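Local coordinates for 3-oxoacyl-[acyl-carrier-protein] synthase 3 (PDB 4EWP), which probably catalyses the first condensation of fatty acid synthesis, joining an acetyl group from acetyl-CoA to two carbons of malonyl-ACP with release of carbon dioxide, at residues 16-21 and 75-80; 83-88 and 142-147; 119-124 and 339-344; 271-276 and 329-334; 277-282 and 299-304. All blocks are in the same frame, centred on the assembly; numbering follows the deposited sequence.

Contact 1: 16-21 and 75-80; sequences IVAVGA and ERAGLQ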
# COMPACT_ATOMS: atom_id res chain seq x y z
N ILE A 16 9.57 -15.23 12.02
CA ILE A 16 8.75 -15.82 10.97
C ILE A 16 8.45 -17.24 11.41
O ILE A 16 9.36 -18.05 11.57
CB ILE A 16 9.49 -15.82 9.61
CG1 ILE A 16 9.69 -14.38 9.12
CG2 ILE A 16 8.74 -16.68 8.58
CD1 ILE A 16 10.57 -14.24 7.88
N VAL A 17 7.17 -17.56 11.63
CA VAL A 17 6.84 -18.88 12.17
C VAL A 17 6.33 -19.86 11.12
O VAL A 17 6.04 -21.02 11.46
CB VAL A 17 5.84 -18.79 13.34
CG1 VAL A 17 6.47 -18.05 14.49
CG2 VAL A 17 4.54 -18.11 12.89
N ALA A 18 6.24 -19.42 9.87
CA ALA A 18 5.80 -20.31 8.79
C ALA A 18 5.87 -19.63 7.45
O ALA A 18 5.89 -18.40 7.36
CB ALA A 18 4.39 -20.80 9.04
N VAL A 19 5.93 -20.45 6.40
CA VAL A 19 5.88 -19.93 5.04
C VAL A 19 4.92 -20.76 4.19
O VAL A 19 4.82 -21.98 4.34
CB VAL A 19 7.29 -19.86 4.40
CG1 VAL A 19 7.99 -21.21 4.46
CG2 VAL A 19 7.20 -19.33 2.96
N GLY A 20 4.19 -20.08 3.31
CA GLY A 20 3.20 -20.72 2.47
C GLY A 20 3.39 -20.27 1.04
O GLY A 20 4.00 -19.24 0.78
N ALA A 21 2.87 -21.06 0.11
CA ALA A 21 3.12 -20.84 -1.31
C ALA A 21 1.90 -21.17 -2.15
O ALA A 21 1.13 -22.08 -1.84
CB ALA A 21 4.31 -21.71 -1.76
N GLU A 75 -1.75 -23.21 8.30
CA GLU A 75 -1.69 -24.62 8.67
C GLU A 75 -0.31 -25.02 9.24
O GLU A 75 -0.21 -25.72 10.26
CB GLU A 75 -2.05 -25.49 7.46
CG GLU A 75 -1.96 -26.99 7.75
CD GLU A 75 -2.12 -27.85 6.51
OE1 GLU A 75 -1.78 -27.37 5.41
OE2 GLU A 75 -2.57 -29.01 6.64
N ARG A 76 0.76 -24.55 8.60
CA ARG A 76 2.11 -24.84 9.09
C ARG A 76 2.44 -24.17 10.41
O ARG A 76 3.27 -24.66 11.15
CB ARG A 76 3.15 -24.41 8.05
CG ARG A 76 3.25 -25.33 6.86
CD ARG A 76 4.33 -24.80 5.95
NE ARG A 76 4.49 -25.63 4.78
CZ ARG A 76 5.61 -25.70 4.08
NH1 ARG A 76 6.66 -24.98 4.46
NH2 ARG A 76 5.68 -26.48 3.01
N ALA A 77 1.79 -23.04 10.69
CA ALA A 77 1.97 -22.34 11.95
C ALA A 77 1.09 -22.92 13.08
O ALA A 77 1.21 -22.53 14.24
CB ALA A 77 1.70 -20.84 11.76
N GLY A 78 0.22 -23.87 12.75
CA GLY A 78 -0.73 -24.38 13.72
C GLY A 78 -1.75 -23.32 14.15
O GLY A 78 -2.27 -23.35 15.25
N LEU A 79 -2.02 -22.35 13.27
CA LEU A 79 -2.94 -21.24 13.60
C LEU A 79 -4.21 -21.28 12.75
O LEU A 79 -4.29 -22.04 11.79
CB LEU A 79 -2.24 -19.90 13.37
CG LEU A 79 -1.04 -19.50 14.22
CD1 LEU A 79 -0.35 -18.29 13.59
CD2 LEU A 79 -1.44 -19.21 15.68
N GLN A 80 -5.19 -20.45 13.08
CA GLN A 80 -6.25 -20.16 12.10
C GLN A 80 -6.42 -18.68 11.80
O GLN A 80 -5.75 -17.84 12.40
CB GLN A 80 -7.57 -20.76 12.52
CG GLN A 80 -7.71 -20.89 13.99
CD GLN A 80 -8.68 -21.96 14.30
OE1 GLN A 80 -8.83 -22.89 13.51
NE2 GLN A 80 -9.38 -21.84 15.43
O HOH W 1 5.88 -23.87 10.53
O HOH W 2 6.89 -23.24 7.34
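Arg76 lays its stem alongside Val19, both side chains running the same way where helix 62-76 ends against strand 13-22. The arginine is extended from CG to NE, which carries CD past the strand backbone, 3.3 Å from Val19 O, and sets NH1 4.0 Å from Val19 CG1. Its guanidinium meets that carbonyl at a slant, without a hydrogen bond. A water in the guanidinium plane, at its edge, accepts a bond from Val19 N (3.1 Å) and a weak one from Arg76 NH1, while NH2 is paired with Glu72 of the same helix. A second group of contacts is apolar: Ala18 CB faces Ala77 CB at 3.8 Å, and Val17 CG2, held between its own backbone N and carbonyl carbon (chi1 -64°), comes within 4.1 Å of Ala77 CB. Another water donates to Val17 O and to Arg76 O. Gly78, at positive phi in a Schellman motif, then turns the chain away. This helix-on-sheet packing in a thiolase-type fold has no direct hydrogen bond across it; methyl groups, the arginine stem and bridging waters make the joint, and the arginine's charge is probably balanced in part by Glu72 of its own helix.

Contact 2: 83-88 and 142-147; sequences DLDAVI and ARHVLV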
# COMPACT_ATOMS: atom_id res chain seq x y z
N ASP A 83 -6.63 -16.04 14.44
CA ASP A 83 -5.45 -15.73 15.24
C ASP A 83 -4.65 -14.55 14.69
O ASP A 83 -3.80 -14.01 15.40
CB ASP A 83 -4.55 -16.96 15.38
CG ASP A 83 -5.21 -18.09 16.17
OD1 ASP A 83 -5.75 -17.80 17.26
OD2 ASP A 83 -5.20 -19.24 15.69
N LEU A 84 -4.92 -14.14 13.46
CA LEU A 84 -4.16 -13.04 12.86
C LEU A 84 -4.62 -11.66 13.36
O LEU A 84 -5.81 -11.42 13.51
CB LEU A 84 -4.24 -13.09 11.34
CG LEU A 84 -3.72 -14.35 10.64
CD1 LEU A 84 -4.18 -14.34 9.18
CD2 LEU A 84 -2.18 -14.52 10.75
N ASP A 85 -3.68 -10.75 13.59
CA ASP A 85 -3.99 -9.42 14.10
C ASP A 85 -3.79 -8.37 13.01
O ASP A 85 -4.11 -7.20 13.22
CB ASP A 85 -3.07 -9.05 15.27
CG ASP A 85 -3.12 -10.06 16.38
OD1 ASP A 85 -4.20 -10.65 16.61
OD2 ASP A 85 -2.07 -10.27 17.03
N ALA A 86 -3.25 -8.79 11.86
CA ALA A 86 -3.04 -7.90 10.72
C ALA A 86 -2.75 -8.69 9.46
O ALA A 86 -2.18 -9.79 9.52
CB ALA A 86 -1.91 -6.93 11.00
N VAL A 87 -3.13 -8.13 8.31
CA VAL A 87 -2.96 -8.79 7.03
C VAL A 87 -2.34 -7.78 6.09
O VAL A 87 -2.94 -6.74 5.83
CB VAL A 87 -4.32 -9.24 6.43
CG1 VAL A 87 -4.14 -9.78 5.03
CG2 VAL A 87 -5.01 -10.27 7.31
N ILE A 88 -1.13 -8.06 5.61
CA ILE A 88 -0.45 -7.14 4.70
C ILE A 88 -0.27 -7.83 3.36
O ILE A 88 0.34 -8.90 3.28
CB ILE A 88 0.93 -6.71 5.23
CG1 ILE A 88 0.81 -6.09 6.62
CG2 ILE A 88 1.59 -5.74 4.28
CD1 ILE A 88 2.14 -5.68 7.22
N ALA A 142 0.56 -5.86 17.19
CA ALA A 142 0.06 -7.13 16.68
C ALA A 142 0.91 -8.31 17.21
O ALA A 142 2.13 -8.21 17.34
CB ALA A 142 0.05 -7.12 15.13
N ARG A 143 0.25 -9.42 17.51
CA ARG A 143 0.96 -10.62 17.94
C ARG A 143 1.24 -11.57 16.77
O ARG A 143 2.24 -12.29 16.76
CB ARG A 143 0.18 -11.32 19.05
CG ARG A 143 0.10 -10.52 20.36
CD ARG A 143 -0.39 -11.39 21.51
NE ARG A 143 0.22 -12.72 21.48
CZ ARG A 143 1.46 -12.99 21.90
NH1 ARG A 143 2.23 -12.03 22.40
NH2 ARG A 143 1.92 -14.24 21.82
N HIS A 144 0.35 -11.57 15.78
CA HIS A 144 0.52 -12.40 14.57
C HIS A 144 0.15 -11.60 13.30
O HIS A 144 -0.98 -11.14 13.14
CB HIS A 144 -0.35 -13.65 14.64
CG HIS A 144 -0.07 -14.53 15.82
ND1 HIS A 144 -0.77 -14.44 17.01
CD2 HIS A 144 0.83 -15.54 15.99
CE1 HIS A 144 -0.31 -15.35 17.86
NE2 HIS A 144 0.65 -16.02 17.26
N VAL A 145 1.11 -11.46 12.38
CA VAL A 145 0.90 -10.66 11.17
C VAL A 145 1.11 -11.55 9.97
O VAL A 145 2.14 -12.25 9.87
CB VAL A 145 1.88 -9.44 11.12
CG1 VAL A 145 1.67 -8.59 9.85
CG2 VAL A 145 1.72 -8.59 12.36
N LEU A 146 0.14 -11.53 9.07
CA LEU A 146 0.27 -12.26 7.82
C LEU A 146 0.84 -11.33 6.76
O LEU A 146 0.35 -10.22 6.60
CB LEU A 146 -1.09 -12.78 7.37
CG LEU A 146 -1.13 -13.41 5.98
CD1 LEU A 146 -0.40 -14.77 5.96
CD2 LEU A 146 -2.56 -13.54 5.52
N VAL A 147 1.89 -11.77 6.06
CA VAL A 147 2.45 -10.99 4.94
C VAL A 147 2.39 -11.82 3.67
O VAL A 147 2.86 -12.96 3.63
CB VAL A 147 3.92 -10.57 5.20
CG1 VAL A 147 4.46 -9.78 4.02
CG2 VAL A 147 4.03 -9.78 6.48
O HOH W 3 -2.90 -12.93 17.82
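Strands 86-88 and 144-147 run parallel, their axes 4.8 Å apart and 19° off alignment, and Leu146 is gripped through both its backbone polar atoms: its N donates to Ala86 O (2.9 Å) and its O accepts from Ile88 N (2.8 Å). Ahead of these bonds, Asp85 N reaches His144 O in the carbonyl plane, and the Asp85 side chain takes over the pairing. Its CG stands beside the backbone N (chi1 -56°), which turns the carboxylate to the 143-144 amides. OD2 accepts from His144 N at 3.0 Å, 51° above the carboxylate plane, and from Arg143 N on its anti lone pair, though very short spacing leaves that geometry doubtful. An alanine in place of Asp85 would probably leave these two amides without their common acceptor and the entry to strand 144-152 less firmly fixed. Strand 86-90 is flanked by 144-152 and 116-120 in the sheet of the N-terminal half of the thiolase fold, and helix 125-138 makes the beta-alpha-beta crossover from 116-120 to 144-152, packing on Ile88, Val145 and Val147. On that face Ile88 CD1 lies 4.0 Å from Val145 CG1. On the other, Leu84 slants over Leu146, CD1 to CB 3.9 Å, while the Leu146 side chain lies beside that of Val87, pointing the same way. At the N-terminal end, a water in the His144 ring plane sits 2.7 Å from His144 ND1, close also to Asp83 O.

Contact 3: 119-124 and 339-344; sequences VSAACA and GLVYGA
Val341, at the start of strand 341-348, presses one methyl into the turn formed by Ala121, Ala122 and Ala124, the turn that carries the predicted active-site Cys123 at the front of helix 125-138, as is usual for the nucleophile of a thiolase-type fold. The contact thus joins the last strand of the C-terminal half to the cysteine turn of the N-terminal half. Apolar packing does most of the work. Val341 CG2 occupies the position between its backbone N and carbonyl carbon (chi1 -65°), and from there it meets Ala124 CB at 3.8 Å and, more loosely, Ala121 CB and Ala122 CB, both at 4.4 Å. Hydrogen bonds play no part across the two segments; the one at hand is internal to the turn, a weak bond from Ala124 N to Ala121 O. Backbone shape also matters: a cis peptide bond before Leu340 leads into the strand. The second subunit closes in here as well, with its Ala116 on Val341, its Thr98 on Ala122, and an antiparallel strand pairing at Ser120. Van der Waals contact with backbone completes the fit: Ala124 CB lies 3.7 Å from Tyr342 CA, and Val341 CG2 rests 3.3 Å from Ala121 O.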
# COMPACT_ATOMS: atom_id res chain seq x y z
N VAL A 119 0.12 -2.94 0.03
CA VAL A 119 1.32 -2.11 0.02
C VAL A 119 1.87 -2.06 -1.40
O VAL A 119 1.78 -3.04 -2.14
CB VAL A 119 2.40 -2.71 0.95
CG1 VAL A 119 3.78 -2.30 0.50
CG2 VAL A 119 2.15 -2.30 2.38
N SER A 120 2.40 -0.91 -1.81
CA SER A 120 3.01 -0.78 -3.12
C SER A 120 4.50 -0.52 -2.97
O SER A 120 4.92 0.62 -2.69
CB SER A 120 2.37 0.35 -3.93
OG SER A 120 2.93 0.42 -5.24
N ALA A 121 5.29 -1.57 -3.18
CA ALA A 121 6.74 -1.48 -3.11
C ALA A 121 7.37 -2.48 -4.07
O ALA A 121 8.48 -3.01 -3.84
CB ALA A 121 7.22 -1.70 -1.69
N ALA A 122 6.64 -2.74 -5.16
CA ALA A 122 7.18 -3.51 -6.26
C ALA A 122 7.78 -4.82 -5.78
O ALA A 122 7.23 -5.48 -4.88
CB ALA A 122 8.22 -2.68 -7.02
N CYS A 123 8.92 -5.20 -6.38
CA CYS A 123 9.58 -6.47 -6.07
C CYS A 123 10.19 -6.46 -4.67
O CYS A 123 10.55 -7.51 -4.15
CB CYS A 123 10.66 -6.82 -7.11
SG CYS A 123 10.09 -6.78 -8.83
N ALA A 124 10.33 -5.28 -4.06
CA ALA A 124 10.82 -5.22 -2.69
C ALA A 124 9.65 -5.39 -1.72
O ALA A 124 9.84 -5.35 -0.50
CB ALA A 124 11.57 -3.92 -2.41
N GLY A 339 10.90 1.87 -8.46
CA GLY A 339 10.83 2.90 -7.44
C GLY A 339 11.87 3.99 -7.60
O GLY A 339 11.53 5.16 -7.82
N LEU A 340 13.15 3.63 -7.46
CA LEU A 340 13.56 2.28 -7.11
C LEU A 340 13.39 2.07 -5.60
O LEU A 340 13.50 3.02 -4.83
CB LEU A 340 15.01 2.07 -7.52
CG LEU A 340 15.36 2.03 -9.03
CD1 LEU A 340 16.86 2.21 -9.28
CD2 LEU A 340 14.88 0.72 -9.64
N VAL A 341 13.09 0.84 -5.19
CA VAL A 341 13.01 0.52 -3.76
C VAL A 341 13.71 -0.80 -3.46
O VAL A 341 13.85 -1.66 -4.33
CB VAL A 341 11.55 0.47 -3.24
CG1 VAL A 341 10.90 1.85 -3.32
CG2 VAL A 341 10.74 -0.59 -4.01
N TYR A 342 14.14 -0.97 -2.20
CA TYR A 342 14.78 -2.19 -1.75
C TYR A 342 14.55 -2.44 -0.26
O TYR A 342 14.33 -1.51 0.50
CB TYR A 342 16.28 -2.12 -2.00
CG TYR A 342 16.96 -0.96 -1.30
CD1 TYR A 342 17.22 0.23 -1.98
CD2 TYR A 342 17.34 -1.05 0.03
CE1 TYR A 342 17.85 1.30 -1.35
CE2 TYR A 342 17.97 0.01 0.66
CZ TYR A 342 18.21 1.18 -0.03
OH TYR A 342 18.84 2.22 0.62
N GLY A 343 14.63 -3.70 0.15
CA GLY A 343 14.52 -4.06 1.55
C GLY A 343 15.26 -5.37 1.83
O GLY A 343 15.25 -6.28 0.99
N ALA A 344 15.90 -5.44 3.00
CA ALA A 344 16.64 -6.64 3.39
C ALA A 344 16.59 -6.92 4.89
O ALA A 344 16.55 -5.99 5.70
CB ALA A 344 18.11 -6.52 2.94

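Contact 4: 271-276 and 329-334; sequences AFIPHQ and GLALQI
Phe272 and Leu332 lie side by side and point the same way, because each turns its CG anti to the backbone N (chi1 171° in the phenylalanine); Phe272 CD1 then meets Leu332 CD2 at 3.9 Å. Farther along the strand the ring crosses Ile334 at a slant, Phe272 CE1 4.0 Å from Ile334 CG2, a methyl set between its own backbone N and carbonyl carbon. Pro274 closes one ring face, its CD 3.5 Å above the plane and over the centre. With an alanine at Phe272, the methyls of Leu332 and Ile334 and the proline CD would probably lose their common packing surface, opening a gap on this side of the sheet. The two strands are parallel, 16° apart in direction, and belong to the five-stranded sheet of the C-terminal half, whose strand order matches that of the N-terminal half, the duplication seen in thiolase-like enzymes. On the face packed by helix 311-322, Ile273 CD1 lies 3.8 Å from Ala331 CB. Backbone bonds fix the register: Ile273 N to Leu332 O is 2.8 Å, and His275 N to Ile334 O is 2.9 Å and almost straight (177°). That last bond holds the predicted active-site histidine just beyond the strand, where its ND1 is hydrogen-bonded to Ser311. Next to it, Gln276 folds back, and its NE2, with the acceptor near the amide plane, donates to Pro274 O at 2.8 Å.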
# COMPACT_ATOMS: atom_id res chain seq x y z
N ALA A 271 21.44 -19.83 4.28
CA ALA A 271 20.89 -19.60 2.96
C ALA A 271 20.95 -18.13 2.55
O ALA A 271 20.96 -17.24 3.40
CB ALA A 271 19.45 -20.12 2.87
N PHE A 272 20.98 -17.91 1.24
CA PHE A 272 20.92 -16.58 0.66
C PHE A 272 19.74 -16.57 -0.29
O PHE A 272 19.70 -17.33 -1.26
CB PHE A 272 22.22 -16.27 -0.09
CG PHE A 272 22.17 -15.00 -0.90
CD1 PHE A 272 21.64 -13.84 -0.36
CD2 PHE A 272 22.64 -14.98 -2.20
CE1 PHE A 272 21.58 -12.66 -1.11
CE2 PHE A 272 22.59 -13.82 -2.96
CZ PHE A 272 22.05 -12.65 -2.41
N ILE A 273 18.74 -15.74 0.01
CA ILE A 273 17.53 -15.75 -0.78
C ILE A 273 17.26 -14.38 -1.37
O ILE A 273 16.45 -13.62 -0.84
CB ILE A 273 16.31 -16.19 0.05
CG1 ILE A 273 16.68 -17.42 0.90
CG2 ILE A 273 15.15 -16.51 -0.89
CD1 ILE A 273 15.64 -17.79 1.93
N PRO A 274 17.95 -14.06 -2.47
CA PRO A 274 17.62 -12.76 -3.07
C PRO A 274 16.33 -12.88 -3.87
O PRO A 274 15.96 -13.96 -4.34
CB PRO A 274 18.82 -12.49 -3.99
CG PRO A 274 19.28 -13.87 -4.39
CD PRO A 274 19.04 -14.75 -3.18
N HIS A 275 15.64 -11.77 -4.01
CA HIS A 275 14.59 -11.65 -4.99
C HIS A 275 15.06 -12.28 -6.31
O HIS A 275 16.19 -12.03 -6.76
CB HIS A 275 14.30 -10.17 -5.17
CG HIS A 275 13.63 -9.84 -6.46
ND1 HIS A 275 12.43 -10.41 -6.84
CD2 HIS A 275 13.97 -8.99 -7.45
CE1 HIS A 275 12.07 -9.93 -8.01
NE2 HIS A 275 12.99 -9.07 -8.40
N GLN A 276 14.19 -13.08 -6.93
CA GLN A 276 14.53 -13.84 -8.13
C GLN A 276 14.38 -13.00 -9.41
O GLN A 276 13.48 -13.23 -10.22
CB GLN A 276 13.64 -15.09 -8.23
CG GLN A 276 13.82 -16.08 -7.07
CD GLN A 276 15.22 -16.68 -7.01
OE1 GLN A 276 15.58 -17.53 -7.83
NE2 GLN A 276 16.01 -16.25 -6.03
N GLY A 329 17.87 -22.16 10.70
CA GLY A 329 19.09 -21.54 10.19
C GLY A 329 18.85 -20.09 9.79
O GLY A 329 17.71 -19.67 9.66
N LEU A 330 19.92 -19.33 9.60
CA LEU A 330 19.81 -17.93 9.21
C LEU A 330 19.79 -17.75 7.70
O LEU A 330 20.60 -18.34 6.98
CB LEU A 330 20.95 -17.11 9.79
CG LEU A 330 21.05 -17.08 11.32
CD1 LEU A 330 22.29 -16.30 11.74
CD2 LEU A 330 19.79 -16.46 11.90
N ALA A 331 18.86 -16.93 7.22
CA ALA A 331 18.75 -16.61 5.80
C ALA A 331 18.78 -15.10 5.59
O ALA A 331 18.09 -14.35 6.27
CB ALA A 331 17.47 -17.19 5.22
N LEU A 332 19.61 -14.66 4.64
CA LEU A 332 19.59 -13.27 4.20
C LEU A 332 18.57 -13.16 3.07
O LEU A 332 18.67 -13.87 2.06
CB LEU A 332 20.98 -12.85 3.70
CG LEU A 332 21.15 -11.48 3.02
CD1 LEU A 332 20.84 -10.36 3.99
CD2 LEU A 332 22.56 -11.35 2.51
N GLN A 333 17.59 -12.29 3.24
CA GLN A 333 16.62 -12.05 2.17
C GLN A 333 16.70 -10.60 1.79
O GLN A 333 16.83 -9.73 2.65
CB GLN A 333 15.20 -12.40 2.61
CG GLN A 333 14.82 -11.79 3.92
CD GLN A 333 13.44 -12.23 4.35
OE1 GLN A 333 13.06 -13.39 4.16
NE2 GLN A 333 12.68 -11.29 4.93
N ILE A 334 16.65 -10.34 0.49
CA ILE A 334 16.82 -8.98 0.01
C ILE A 334 16.06 -8.84 -1.30
O ILE A 334 16.32 -9.58 -2.25
CB ILE A 334 18.31 -8.64 -0.17
CG1 ILE A 334 18.46 -7.23 -0.74
CG2 ILE A 334 19.00 -9.65 -1.10
CD1 ILE A 334 19.89 -6.72 -0.65

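Contact 5: 277-282 and 299-304; sequences ANMRII and RDIADA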
# COMPACT_ATOMS: atom_id res chain seq x y z
N ALA A 277 15.28 -12.04 -9.58
CA ALA A 277 15.16 -11.08 -10.67
C ALA A 277 15.68 -11.67 -11.98
O ALA A 277 15.11 -11.45 -13.06
CB ALA A 277 15.91 -9.80 -10.31
N ASN A 278 16.75 -12.45 -11.88
CA ASN A 278 17.50 -12.86 -13.04
C ASN A 278 18.66 -13.75 -12.59
O ASN A 278 19.39 -13.41 -11.65
CB ASN A 278 18.01 -11.61 -13.74
CG ASN A 278 18.79 -11.90 -14.96
OD1 ASN A 278 19.88 -12.46 -14.89
ND2 ASN A 278 18.26 -11.51 -16.11
N MET A 279 18.84 -14.91 -13.22
CA MET A 279 19.87 -15.83 -12.75
C MET A 279 21.24 -15.16 -12.75
O MET A 279 22.05 -15.36 -11.84
CB MET A 279 19.92 -17.10 -13.59
CG MET A 279 20.81 -18.17 -12.98
SD MET A 279 20.03 -18.88 -11.53
CE MET A 279 18.94 -20.06 -12.32
N ARG A 280 21.49 -14.37 -13.78
CA ARG A 280 22.73 -13.61 -13.90
C ARG A 280 22.91 -12.66 -12.70
O ARG A 280 24.00 -12.56 -12.12
CB ARG A 280 22.76 -12.87 -15.23
CG ARG A 280 23.91 -11.89 -15.38
CD ARG A 280 25.26 -12.59 -15.26
NE ARG A 280 26.39 -11.68 -15.51
CZ ARG A 280 27.33 -11.40 -14.61
NH1 ARG A 280 27.28 -11.97 -13.41
NH2 ARG A 280 28.32 -10.56 -14.90
N ILE A 281 21.83 -11.97 -12.33
CA ILE A 281 21.90 -11.13 -11.14
C ILE A 281 22.18 -11.96 -9.87
O ILE A 281 23.04 -11.61 -9.06
CB ILE A 281 20.64 -10.29 -10.94
CG1 ILE A 281 20.61 -9.15 -11.97
CG2 ILE A 281 20.59 -9.74 -9.53
CD1 ILE A 281 19.33 -8.34 -11.97
N ILE A 282 21.44 -13.06 -9.71
CA ILE A 282 21.62 -13.93 -8.55
C ILE A 282 23.07 -14.42 -8.42
O ILE A 282 23.67 -14.31 -7.35
CB ILE A 282 20.68 -15.15 -8.60
CG1 ILE A 282 19.22 -14.72 -8.59
CG2 ILE A 282 20.96 -16.09 -7.42
CD1 ILE A 282 18.26 -15.89 -8.75
N ARG A 299 17.52 -20.40 -6.29
CA ARG A 299 17.48 -20.17 -7.73
C ARG A 299 16.15 -20.61 -8.34
O ARG A 299 16.09 -21.04 -9.49
CB ARG A 299 18.64 -20.90 -8.44
CG ARG A 299 20.01 -20.50 -7.96
CD ARG A 299 21.12 -21.15 -8.79
NE ARG A 299 22.36 -21.13 -8.02
CZ ARG A 299 23.25 -20.17 -8.11
NH1 ARG A 299 23.04 -19.18 -8.96
NH2 ARG A 299 24.35 -20.18 -7.38
N ASP A 300 15.09 -20.51 -7.56
CA ASP A 300 13.75 -20.84 -8.02
C ASP A 300 13.40 -20.24 -9.40
O ASP A 300 12.59 -20.80 -10.14
CB ASP A 300 12.72 -20.35 -6.99
CG ASP A 300 11.37 -21.00 -7.16
OD1 ASP A 300 11.31 -22.15 -7.65
OD2 ASP A 300 10.36 -20.37 -6.79
N ILE A 301 14.00 -19.10 -9.74
CA ILE A 301 13.70 -18.40 -10.99
C ILE A 301 13.70 -19.30 -12.25
O ILE A 301 12.95 -19.05 -13.19
CB ILE A 301 14.66 -17.21 -11.23
CG1 ILE A 301 14.05 -16.22 -12.22
CG2 ILE A 301 16.01 -17.70 -11.71
CD1 ILE A 301 15.05 -15.22 -12.75
N ALA A 302 14.54 -20.34 -12.26
CA ALA A 302 14.65 -21.21 -13.43
C ALA A 302 13.32 -21.87 -13.83
O ALA A 302 13.06 -22.08 -15.01
CB ALA A 302 15.72 -22.29 -13.22
N ASP A 303 12.50 -22.20 -12.83
CA ASP A 303 11.23 -22.88 -13.07
C ASP A 303 10.02 -21.99 -12.83
O ASP A 303 8.94 -22.25 -13.37
CB ASP A 303 11.11 -24.13 -12.20
CG ASP A 303 12.31 -25.04 -12.31
OD1 ASP A 303 12.44 -25.70 -13.36
OD2 ASP A 303 13.12 -25.08 -11.37
N ALA A 304 10.19 -20.96 -12.02
CA ALA A 304 9.06 -20.11 -11.64
C ALA A 304 9.03 -18.80 -12.43
O ALA A 304 7.99 -18.15 -12.52
CB ALA A 304 9.10 -19.81 -10.16
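Met279 crosses Arg299 at about a right angle, its sulfur resting on the aliphatic stem with SD 3.7 Å from Arg299 CD. Bends at chi2 (72°) and chi3 (82°) fold the methionine over this stem and deliver its methyl to the short helix beyond, where Met279 CE lies 3.8 Å from Ile301 CG2 and 4.0 Å from Ala302 CB. The same sulfur stands at the edge of the Arg299 guanidinium, in its plane, while Ile282 CG2 approaches that group at a slant, 4.0 Å from NH1. The charge is paired with Asp283; Met279 and Ile282 only pack against the group. Ile282 and Ile301 slide past each other in opposite directions, CD1 of the first 4.1 Å from CG2 of the second. Ile301 CD1 reaches farther, to 3.4 Å from Asn278 N, and so pushes against the backbone at the start of helix 279-288. No hydrogen bond links the two segments. Asn278 is the N-cap: its OD1 accepts from Ile281 N at 3.3 Å and, weakly, from Arg280 N. Arg280 heads away from the contact to a salt bridge with Glu284, though its side chain is poorly ordered. The capped helix start thus has its apolar flank packed on 299-304, while the other flank presents the arginine that ends the predicted ACP-binding region, an arrangement consistent with the carrier-protein docking site of FabH enzymes.

From the N terminus, contact 1 closes the first loop, fastening the end of helix 62-76 to strand 13-22. Contact 2 opens only afterwards, pairing strands of that same sheet, and the two meet where Leu79 packs on His144. Contact 3 begins within the loop of contact 2 and ends far beyond it, so these two cross; its long closure brings the N-terminal cysteine turn to the last strand of the C-terminal half. Contact 4 falls wholly within the span of contact 3, and contact 5 within that of contact 4. Cys123 and His275 bring contacts 3 and 4 together at the predicted active site, and a probable hydrogen bond from Ile301 to Gln276 joins contacts 4 and 5.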